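Local coordinates for WbmS, polysaccharide deacetylase involved in O-antigen biosynthesis (Bordetella bronchiseptica, PDB 3HFT), which probably removes acetyl groups from a polysaccharide during O-antigen biosynthesis, as a zinc-binding member of the polysaccharide deacetylase family, at residues A[22-27]-A[40-45]; A[65-70]-A[85-90]; A[212-217]-A[236-241]. All coordinates share one frame; numbering follows the deposited sequence.

How the interactions relate
The three contacts illustrate three levels of construction in a polysaccharide deacetylase: a loop packed on a sheet strand, two neighbouring strands paired, and a helix end held by a loop. They come in series along the chain. Interaction 1 sets loop 22-27 against strand 39-44; interaction 2 pairs strands 67-71 and 87-91. Strands 39-44 and 67-71 are neighbours, so these contacts form one continuous sheet region, centres about 6 Å apart, where Ser25 OG probably hydrogen-bonds to Glu88 OE1 and the Phe70 side chain lies about 8 Å from the zinc ion. Interaction 3, at the end of helix 209-214, is peripheral: its centre is about 24 Å from that of interaction 1, though their nearest atoms are about 5 Å apart.

Interaction 1: A[22-27]-A[40-45]; sequences ARISDI and FLTFDI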
loop_
_atom_site.group_PDB
_atom_site.type_symbol
_atom_site.label_atom_id
_atom_site.label_comp_id
_atom_site.label_asym_id
_atom_site.label_seq_id
_atom_site.Cartn_x
_atom_site.Cartn_y
_atom_site.Cartn_z
ATOM N N ALA A 22 -8.971 -11.024 -17.960
ATOM C CA ALA A 22 -9.026 -9.678 -18.477
ATOM C C ALA A 22 -7.686 -8.956 -18.310
ATOM O O ALA A 22 -6.759 -9.465 -17.681
ATOM C CB ALA A 22 -10.155 -8.921 -17.767
ATOM N N ARG A 23 -7.593 -7.792 -18.953
ATOM C CA ARG A 23 -6.470 -6.892 -18.817
ATOM C C ARG A 23 -6.762 -5.865 -17.724
ATOM O O ARG A 23 -7.914 -5.519 -17.481
ATOM C CB ARG A 23 -6.269 -6.157 -20.133
ATOM C CG ARG A 23 -6.034 -7.107 -21.289
ATOM C CD ARG A 23 -6.101 -6.362 -22.582
ATOM N NE ARG A 23 -7.419 -5.805 -22.788
ATOM C CZ ARG A 23 -8.243 -6.111 -23.776
ATOM N NH1 ARG A 23 -7.915 -6.978 -24.719
ATOM N NH2 ARG A 23 -9.411 -5.512 -23.830
ATOM N N ILE A 24 -5.729 -5.355 -17.068
ATOM C CA ILE A 24 -5.966 -4.328 -16.040
ATOM C C ILE A 24 -6.768 -3.142 -16.607
ATOM O O ILE A 24 -7.697 -2.659 -15.953
ATOM C CB ILE A 24 -4.623 -3.866 -15.364
ATOM C CG1 ILE A 24 -3.965 -5.027 -14.583
ATOM C CG2 ILE A 24 -4.822 -2.613 -14.484
ATOM C CD1 ILE A 24 -4.657 -5.409 -13.231
ATOM N N SER A 25 -6.473 -2.692 -17.834
ATOM C CA SER A 25 -7.209 -1.546 -18.388
ATOM C C SER A 25 -8.661 -1.850 -18.744
ATOM O O SER A 25 -9.399 -0.941 -19.160
ATOM C CB SER A 25 -6.503 -1.010 -19.625
ATOM O OG SER A 25 -6.271 -2.058 -20.539
ATOM N N ASP A 26 -9.101 -3.092 -18.563
ATOM C CA ASP A 26 -10.511 -3.431 -18.775
ATOM C C ASP A 26 -11.351 -3.056 -17.547
ATOM O O ASP A 26 -12.569 -3.034 -17.629
ATOM C CB ASP A 26 -10.690 -4.922 -19.073
ATOM C CG ASP A 26 -10.089 -5.350 -20.395
ATOM O OD1 ASP A 26 -10.162 -4.600 -21.378
ATOM O OD2 ASP A 26 -9.573 -6.485 -20.467
ATOM N N ILE A 27 -10.712 -2.729 -16.420
ATOM C CA ILE A 27 -11.427 -2.356 -15.196
ATOM C C ILE A 27 -12.121 -1.014 -15.413
ATOM O O ILE A 27 -11.479 -0.034 -15.802
ATOM C CB ILE A 27 -10.469 -2.248 -14.000
ATOM C CG1 ILE A 27 -9.884 -3.640 -13.695
ATOM C CG2 ILE A 27 -11.169 -1.637 -12.735
ATOM C CD1 ILE A 27 -8.642 -3.657 -12.800
ATOM N N PHE A 40 -7.199 -11.423 -13.399
ATOM C CA PHE A 40 -6.249 -10.550 -14.096
ATOM C C PHE A 40 -4.827 -11.078 -13.899
ATOM O O PHE A 40 -4.225 -10.914 -12.828
ATOM C CB PHE A 40 -6.349 -9.124 -13.554
ATOM C CG PHE A 40 -7.702 -8.491 -13.746
ATOM C CD1 PHE A 40 -8.756 -8.833 -12.943
ATOM C CD2 PHE A 40 -7.921 -7.586 -14.772
ATOM C CE1 PHE A 40 -10.011 -8.276 -13.130
ATOM C CE2 PHE A 40 -9.168 -7.006 -14.947
ATOM C CZ PHE A 40 -10.214 -7.368 -14.128
ATOM N N LEU A 41 -4.309 -11.787 -14.903
ATOM C CA LEU A 41 -2.944 -12.300 -14.837
ATOM C C LEU A 41 -2.011 -11.150 -15.165
ATOM O O LEU A 41 -2.184 -10.453 -16.199
ATOM C CB LEU A 41 -2.741 -13.442 -15.836
ATOM C CG LEU A 41 -3.555 -14.725 -15.631
ATOM C CD1 LEU A 41 -3.349 -15.696 -16.820
ATOM C CD2 LEU A 41 -3.184 -15.379 -14.324
ATOM N N THR A 42 -1.052 -10.916 -14.285
ATOM C CA THR A 42 -0.091 -9.848 -14.463
ATOM C C THR A 42 1.323 -10.424 -14.339
ATOM O O THR A 42 1.566 -11.345 -13.557
ATOM C CB THR A 42 -0.320 -8.661 -13.475
ATOM O OG1 THR A 42 0.021 -9.054 -12.143
ATOM C CG2 THR A 42 -1.780 -8.136 -13.537
ATOM N N PHE A 43 2.232 -9.861 -15.127
ATOM C CA PHE A 43 3.600 -10.314 -15.194
ATOM C C PHE A 43 4.570 -9.172 -14.991
ATOM O O PHE A 43 4.600 -8.246 -15.763
ATOM C CB PHE A 43 3.815 -10.987 -16.550
ATOM C CG PHE A 43 2.957 -12.209 -16.726
ATOM C CD1 PHE A 43 3.410 -13.445 -16.298
ATOM C CD2 PHE A 43 1.694 -12.106 -17.271
ATOM C CE1 PHE A 43 2.602 -14.556 -16.384
ATOM C CE2 PHE A 43 0.875 -13.203 -17.379
ATOM C CZ PHE A 43 1.319 -14.427 -16.930
ATOM N N ASP A 44 5.327 -9.236 -13.907
ATOM C CA ASP A 44 6.406 -8.314 -13.609
ATOM C C ASP A 44 7.668 -8.929 -14.269
ATOM O O ASP A 44 8.185 -9.983 -13.835
ATOM C CB ASP A 44 6.635 -8.203 -12.112
ATOM C CG ASP A 44 5.509 -7.462 -11.390
ATOM O OD1 ASP A 44 4.628 -6.878 -12.050
ATOM O OD2 ASP A 44 5.534 -7.461 -10.141
ATOM N N ILE A 45 8.111 -8.304 -15.335
ATOM C CA ILE A 45 9.158 -8.886 -16.192
ATOM C C ILE A 45 10.489 -9.030 -15.431
ATOM O O ILE A 45 11.190 -10.006 -15.602
ATOM C CB ILE A 45 9.221 -8.129 -17.533
ATOM C CG1 ILE A 45 7.899 -8.359 -18.314
ATOM C CG2 ILE A 45 10.467 -8.558 -18.388
ATOM C CD1 ILE A 45 7.792 -7.582 -19.663
HETATM O O HOH W 1 -4.305 -8.700 -16.622
HETATM O O HOH W 2 -5.729 -12.067 -17.372
#
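With chi1 at -61°, Phe40 holds CG beside its own backbone N and reaches from the start of strand 39-44 against the loop 22-27 with its 3-10 turn at 24-26, while Ile24 and Ile27, both with CG1 anti to the carbonyl carbon, bring their branches to it. The contact illustrates how a loop preceding the first strand of a parallel sheet can be packed around one aromatic ring of that strand. Arg23 O meets the ring edge near its plane, 3.2 Å from Phe40 CE2. Ile27 CD1 lies over one face, and Ile27 CG1 comes to 3.7 Å from Phe40 CE2. Ala22 CB approaches the same carbon obliquely, at 3.5 Å. Further along the strand, Ile24 CG1 packs on Thr42 CG2 at 3.9 Å; the hydroxyl of Thr42 is engaged with Leu205 O of the neighbouring strand. Within the loop, Arg23 N hydrogen-bonds to Asp26 OD2, while the guanidinium makes a salt bridge, Arg23 NH2 to Asp26 OD1 at 2.7 Å. Between the backbones, polar contact is carried by water: one molecule donates to both Ala22 O and Leu41 O, at 2.8 Å each, and a second accepts from Leu41 N.

Interaction 2: A[65-70]-A[85-90]; sequences VCATWF and PLFELG
Four backbone hydrogen bonds join Ala67, Trp69, Leu86, Glu88 and Gly90, the pairing expected of the two parallel strands of a right-handed beta-alpha-beta crossover, here strand 67-71, helix 77-83 and strand 87-91. Ala67 and Trp69 each use both N and O; Glu88 bridges them from the other strand. The shortest bond, Gly90 N to Trp69 O at 2.7 Å, is also nearly straight, with an angle of 174° at the hydrogen. Glu88 N gives to Ala67 O at 2.9 Å and Glu88 O receives Trp69 N. Ala67 N to Leu86 O, at 3.2 Å, is the longest and opens the series. CA-H groups of Cys66, Thr68, Phe87 and Leu89 add weaker contacts to the same carbonyls.

On the face that carries Ala67, Trp69, Phe87 and Leu89, the indole turns its edge to the Phe87 ring in an edge-to-face pair, planes 55° apart. Trp69 NE1 stands 3.4 Å above that ring, displaced toward its rim and nearest CG, so the N-H edge rests on the pi face. Ala67 CB packs against Phe87 CE1, and Ile81 of the connecting helix touches Trp69, Phe87 and Leu89.

The face bearing Thr68 and Glu88 is more polar. These two side chains run alongside each other, Glu88 extended with CG anti to its backbone N (chi1 169°) and its stem against Thr68 CG2. Their polar ends find partners outside the two strands: Ser123 and Ser25 for the carboxylate, Ile24 N for Thr68 OG1. Beyond them Gly90 meets the Phe70 ring obliquely, with Phe70 CD1 3.9 Å from Gly90 C.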
loop_
_atom_site.group_PDB
_atom_site.type_symbol
_atom_site.label_atom_id
_atom_site.label_comp_id
_atom_site.label_asym_id
_atom_site.label_seq_id
_atom_site.Cartn_x
_atom_site.Cartn_y
_atom_site.Cartn_z
ATOM N N VAL A 65 -5.485 -16.327 -23.640
ATOM C CA VAL A 65 -6.133 -15.430 -22.662
ATOM C C VAL A 65 -5.465 -14.040 -22.615
ATOM O O VAL A 65 -4.331 -13.852 -23.095
ATOM C CB VAL A 65 -6.090 -16.058 -21.218
ATOM C CG1 VAL A 65 -6.679 -17.466 -21.223
ATOM C CG2 VAL A 65 -4.640 -16.125 -20.651
ATOM N N CYS A 66 -6.187 -13.084 -22.040
ATOM C CA CYS A 66 -5.682 -11.737 -21.770
ATOM C C CYS A 66 -4.624 -11.767 -20.678
ATOM O O CYS A 66 -4.611 -12.661 -19.834
ATOM C CB CYS A 66 -6.808 -10.823 -21.265
ATOM S SG CYS A 66 -7.967 -10.308 -22.523
ATOM N N ALA A 67 -3.751 -10.762 -20.682
ATOM C CA ALA A 67 -2.754 -10.617 -19.641
ATOM C C ALA A 67 -2.155 -9.211 -19.702
ATOM O O ALA A 67 -2.236 -8.537 -20.728
ATOM C CB ALA A 67 -1.663 -11.716 -19.748
ATOM N N THR A 68 -1.603 -8.759 -18.583
ATOM C CA THR A 68 -0.966 -7.446 -18.507
ATOM C C THR A 68 0.498 -7.659 -18.118
ATOM O O THR A 68 0.786 -8.456 -17.242
ATOM C CB THR A 68 -1.657 -6.582 -17.484
ATOM O OG1 THR A 68 -3.061 -6.552 -17.779
ATOM C CG2 THR A 68 -1.076 -5.173 -17.496
ATOM N N TRP A 69 1.407 -6.926 -18.763
ATOM C CA TRP A 69 2.859 -7.170 -18.633
ATOM C C TRP A 69 3.511 -5.888 -18.206
ATOM O O TRP A 69 3.363 -4.866 -18.894
ATOM C CB TRP A 69 3.453 -7.612 -20.000
ATOM C CG TRP A 69 2.780 -8.850 -20.552
ATOM C CD1 TRP A 69 1.560 -8.908 -21.134
ATOM C CD2 TRP A 69 3.255 -10.202 -20.491
ATOM N NE1 TRP A 69 1.261 -10.185 -21.498
ATOM C CE2 TRP A 69 2.280 -11.008 -21.106
ATOM C CE3 TRP A 69 4.434 -10.797 -20.042
ATOM C CZ2 TRP A 69 2.408 -12.391 -21.213
ATOM C CZ3 TRP A 69 4.570 -12.180 -20.147
ATOM C CH2 TRP A 69 3.563 -12.958 -20.752
ATOM N N PHE A 70 4.231 -5.914 -17.094
ATOM C CA PHE A 70 4.886 -4.694 -16.615
ATOM C C PHE A 70 6.369 -4.697 -17.001
ATOM O O PHE A 70 7.141 -5.512 -16.514
ATOM C CB PHE A 70 4.655 -4.515 -15.122
ATOM C CG PHE A 70 3.227 -4.286 -14.768
ATOM C CD1 PHE A 70 2.604 -3.067 -15.049
ATOM C CD2 PHE A 70 2.499 -5.255 -14.109
ATOM C CE1 PHE A 70 1.305 -2.870 -14.702
ATOM C CE2 PHE A 70 1.194 -5.027 -13.762
ATOM C CZ PHE A 70 0.595 -3.845 -14.076
ATOM N N PRO A 85 -3.520 -8.274 -29.301
ATOM C CA PRO A 85 -4.616 -7.449 -28.799
ATOM C C PRO A 85 -5.148 -7.899 -27.436
ATOM O O PRO A 85 -5.879 -7.150 -26.785
ATOM C CB PRO A 85 -5.688 -7.594 -29.880
ATOM C CG PRO A 85 -5.401 -8.899 -30.528
ATOM C CD PRO A 85 -3.925 -9.095 -30.459
ATOM N N LEU A 86 -4.787 -9.099 -27.004
ATOM C CA LEU A 86 -5.207 -9.588 -25.698
ATOM C C LEU A 86 -4.242 -9.162 -24.594
ATOM O O LEU A 86 -4.520 -9.365 -23.404
ATOM C CB LEU A 86 -5.308 -11.117 -25.718
ATOM C CG LEU A 86 -6.286 -11.780 -26.686
ATOM C CD1 LEU A 86 -6.326 -13.269 -26.422
ATOM C CD2 LEU A 86 -7.660 -11.170 -26.576
ATOM N N PHE A 87 -3.109 -8.581 -24.974
ATOM C CA PHE A 87 -2.083 -8.216 -24.011
ATOM C C PHE A 87 -1.976 -6.718 -23.819
ATOM O O PHE A 87 -1.959 -5.970 -24.770
ATOM C CB PHE A 87 -0.713 -8.733 -24.451
ATOM C CG PHE A 87 -0.562 -10.243 -24.397
ATOM C CD1 PHE A 87 -1.501 -11.057 -23.781
ATOM C CD2 PHE A 87 0.586 -10.832 -24.886
ATOM C CE1 PHE A 87 -1.320 -12.424 -23.723
ATOM C CE2 PHE A 87 0.769 -12.201 -24.819
ATOM C CZ PHE A 87 -0.180 -12.990 -24.232
ATOM N N GLU A 88 -1.843 -6.293 -22.580
ATOM C CA GLU A 88 -1.622 -4.891 -22.277
ATOM C C GLU A 88 -0.177 -4.748 -21.791
ATOM O O GLU A 88 0.312 -5.574 -21.021
ATOM C CB GLU A 88 -2.584 -4.426 -21.199
ATOM C CG GLU A 88 -2.250 -3.053 -20.637
ATOM C CD GLU A 88 -3.228 -2.597 -19.563
ATOM O OE1 GLU A 88 -4.242 -3.297 -19.339
ATOM O OE2 GLU A 88 -2.938 -1.549 -18.935
ATOM N N LEU A 89 0.505 -3.713 -22.263
ATOM C CA LEU A 89 1.858 -3.417 -21.821
ATOM C C LEU A 89 1.770 -2.241 -20.842
ATOM O O LEU A 89 1.192 -1.195 -21.160
ATOM C CB LEU A 89 2.751 -3.047 -23.002
ATOM C CG LEU A 89 4.239 -2.766 -22.702
ATOM C CD1 LEU A 89 4.951 -3.992 -22.100
ATOM C CD2 LEU A 89 4.996 -2.241 -23.947
ATOM N N GLY A 90 2.328 -2.439 -19.653
ATOM C CA GLY A 90 2.457 -1.394 -18.658
ATOM C C GLY A 90 3.925 -1.263 -18.278
ATOM O O GLY A 90 4.811 -1.866 -18.925
#

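Interaction 3: A[212-217]-A[236-241]; sequences VYMNTE and IRWRNT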
loop_
_atom_site.group_PDB
_atom_site.type_symbol
_atom_site.label_atom_id
_atom_site.label_comp_id
_atom_site.label_asym_id
_atom_site.label_seq_id
_atom_site.Cartn_x
_atom_site.Cartn_y
_atom_site.Cartn_z
ATOM N N VAL A 212 8.264 -18.681 -13.573
ATOM C CA VAL A 212 7.493 -19.553 -14.484
ATOM C C VAL A 212 8.487 -20.459 -15.226
ATOM O O VAL A 212 8.270 -21.645 -15.370
ATOM C CB VAL A 212 6.607 -18.716 -15.459
ATOM C CG1 VAL A 212 5.890 -19.601 -16.500
ATOM C CG2 VAL A 212 5.573 -17.875 -14.635
ATOM N N TYR A 213 9.588 -19.901 -15.700
ATOM C CA TYR A 213 10.591 -20.699 -16.398
ATOM C C TYR A 213 11.175 -21.828 -15.544
ATOM O O TYR A 213 11.329 -22.945 -16.019
ATOM C CB TYR A 213 11.727 -19.809 -16.912
ATOM C CG TYR A 213 12.569 -20.510 -17.945
ATOM C CD1 TYR A 213 12.217 -20.486 -19.302
ATOM C CD2 TYR A 213 13.686 -21.241 -17.578
ATOM C CE1 TYR A 213 12.970 -21.132 -20.249
ATOM C CE2 TYR A 213 14.418 -21.922 -18.530
ATOM C CZ TYR A 213 14.053 -21.850 -19.859
ATOM O OH TYR A 213 14.802 -22.489 -20.803
HETATM N N MSE A 214 11.521 -21.533 -14.301
HETATM C CA MSE A 214 12.145 -22.537 -13.414
HETATM C C MSE A 214 11.129 -23.319 -12.594
HETATM O O MSE A 214 11.517 -24.214 -11.850
HETATM C CB MSE A 214 13.113 -21.875 -12.419
HETATM C CG MSE A 214 14.199 -21.000 -13.092
HETATM SE SE MSE A 214 15.482 -20.396 -11.749
HETATM C CE MSE A 214 16.129 -21.676 -11.659
ATOM N N ASN A 215 9.851 -22.968 -12.706
ATOM C CA ASN A 215 8.789 -23.624 -11.926
ATOM C C ASN A 215 9.116 -23.552 -10.453
ATOM O O ASN A 215 8.943 -24.511 -9.695
ATOM C CB ASN A 215 8.551 -25.060 -12.371
ATOM C CG ASN A 215 7.333 -25.705 -11.693
ATOM O OD1 ASN A 215 6.330 -25.039 -11.409
ATOM N ND2 ASN A 215 7.422 -27.006 -11.442
ATOM N N THR A 216 9.518 -22.363 -10.039
ATOM C CA THR A 216 9.977 -22.136 -8.674
ATOM C C THR A 216 8.950 -22.520 -7.604
ATOM O O THR A 216 7.810 -22.053 -7.614
ATOM C CB THR A 216 10.322 -20.657 -8.442
ATOM O OG1 THR A 216 11.279 -20.252 -9.414
ATOM C CG2 THR A 216 10.848 -20.415 -7.020
ATOM N N GLU A 217 9.416 -23.353 -6.680
ATOM C CA GLU A 217 8.677 -23.702 -5.463
ATOM C C GLU A 217 9.378 -23.205 -4.178
ATOM O O GLU A 217 8.805 -23.262 -3.118
ATOM C CB GLU A 217 8.506 -25.217 -5.392
ATOM C CG GLU A 217 9.694 -26.000 -4.834
ATOM C CD GLU A 217 10.969 -26.071 -5.711
ATOM O OE1 GLU A 217 11.358 -25.146 -6.455
ATOM O OE2 GLU A 217 11.648 -27.087 -5.600
ATOM N N ILE A 236 17.448 -24.476 -18.123
ATOM C CA ILE A 236 16.360 -25.451 -18.189
ATOM C C ILE A 236 16.616 -26.655 -17.229
ATOM O O ILE A 236 15.662 -27.292 -16.735
ATOM C CB ILE A 236 16.187 -25.965 -19.659
ATOM C CG1 ILE A 236 14.975 -26.897 -19.785
ATOM C CG2 ILE A 236 17.435 -26.661 -20.162
ATOM C CD1 ILE A 236 13.719 -26.255 -19.385
ATOM N N ARG A 237 17.896 -26.939 -16.960
ATOM C CA ARG A 237 18.286 -28.047 -16.071
ATOM C C ARG A 237 17.841 -27.773 -14.615
ATOM O O ARG A 237 17.686 -28.685 -13.831
ATOM C CB ARG A 237 19.786 -28.283 -16.112
ATOM C CG ARG A 237 20.313 -28.761 -17.471
ATOM C CD ARG A 237 21.733 -29.090 -17.417
ATOM N NE ARG A 237 21.993 -30.196 -16.498
ATOM C CZ ARG A 237 23.194 -30.464 -16.001
ATOM N NH1 ARG A 237 24.259 -29.782 -16.395
ATOM N NH2 ARG A 237 23.356 -31.438 -15.132
ATOM N N TRP A 238 17.643 -26.511 -14.284
ATOM C CA TRP A 238 17.182 -26.112 -12.955
ATOM C C TRP A 238 15.665 -26.065 -12.794
ATOM O O TRP A 238 15.180 -25.751 -11.706
ATOM C CB TRP A 238 17.737 -24.745 -12.601
ATOM C CG TRP A 238 19.186 -24.743 -12.397
ATOM C CD1 TRP A 238 20.149 -24.656 -13.340
ATOM C CD2 TRP A 238 19.839 -24.781 -11.145
ATOM N NE1 TRP A 238 21.381 -24.631 -12.747
ATOM C CE2 TRP A 238 21.214 -24.713 -11.390
ATOM C CE3 TRP A 238 19.384 -24.852 -9.821
ATOM C CZ2 TRP A 238 22.144 -24.736 -10.369
ATOM C CZ3 TRP A 238 20.293 -24.878 -8.817
ATOM C CH2 TRP A 238 21.649 -24.796 -9.078
ATOM N N ARG A 239 14.915 -26.414 -13.831
ATOM C CA ARG A 239 13.443 -26.421 -13.695
ATOM C C ARG A 239 12.955 -27.502 -12.717
ATOM O O ARG A 239 13.266 -28.689 -12.860
ATOM C CB ARG A 239 12.759 -26.640 -15.051
ATOM C CG ARG A 239 11.231 -26.552 -14.990
ATOM C CD ARG A 239 10.618 -26.628 -16.379
ATOM N NE ARG A 239 10.846 -25.374 -17.084
ATOM C CZ ARG A 239 10.594 -25.153 -18.367
ATOM N NH1 ARG A 239 10.103 -26.096 -19.142
ATOM N NH2 ARG A 239 10.876 -23.978 -18.892
ATOM N N ASN A 240 12.208 -27.074 -11.715
ATOM C CA ASN A 240 11.591 -27.954 -10.729
ATOM C C ASN A 240 10.643 -28.889 -11.414
ATOM O O ASN A 240 9.849 -28.454 -12.216
ATOM C CB ASN A 240 10.852 -27.085 -9.712
ATOM C CG ASN A 240 9.970 -27.855 -8.765
ATOM O OD1 ASN A 240 10.232 -29.025 -8.436
ATOM N ND2 ASN A 240 8.931 -27.172 -8.278
ATOM N N THR A 241 10.742 -30.182 -11.123
ATOM C CA THR A 241 9.858 -31.176 -11.729
ATOM C C THR A 241 8.638 -31.498 -10.846
ATOM O O THR A 241 7.727 -32.198 -11.278
ATOM C CB THR A 241 10.624 -32.469 -12.158
ATOM O OG1 THR A 241 11.352 -32.984 -11.047
ATOM C CG2 THR A 241 11.580 -32.170 -13.297
HETATM O O HOH W 3 17.416 -23.079 -20.702
#
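A Schellman motif closes helix 209-214, with Asn215 as its C-prime residue at positive phi, and the loop 236-241 docks on this helix end: a worked case of carbonyls left over at a helix C-terminus being taken up by a distant segment. Arg239 addresses the first of them. Its NE gives a hydrogen bond to Tyr213 O at 2.7 Å, lying in the guanidinium plane, and NH2 adds a weak second one to the same oxygen. The bend at chi3 (-74°) turns the guanidinium over the phenol, so NH2 sits above the centre of the Tyr213 ring in a cation-pi contact, with Arg239 CZ 4.8 Å from the ring centroid and the two planes steeply inclined. Ile236 CD1 packs on a face of the guanidinium.

The next carbonyl, Met214 O, receives Asn240 N at 2.9 Å. The following pair is reciprocal: Asn240 ND2 binds Asn215 O at 3.0 Å, and Asn215 ND2 binds Asn240 O at 2.9 Å, an almost straight bond (178°) that meets the carbonyl from above its plane. Both amides have further partners, Ser242 for each, and Asn215 OD1 also accepts Thr247 N, near the start of helix 245-256. The Glu217 carboxylate stacks almost parallel on the Asn240 amide, while its charge is paired with Arg221. On the flank, the selenomethionine at Met214 lays CE against Trp238 CB at 3.6 Å. A water joins Tyr213 OH, 2.7 Å away, to Ile236 N through a weak bond.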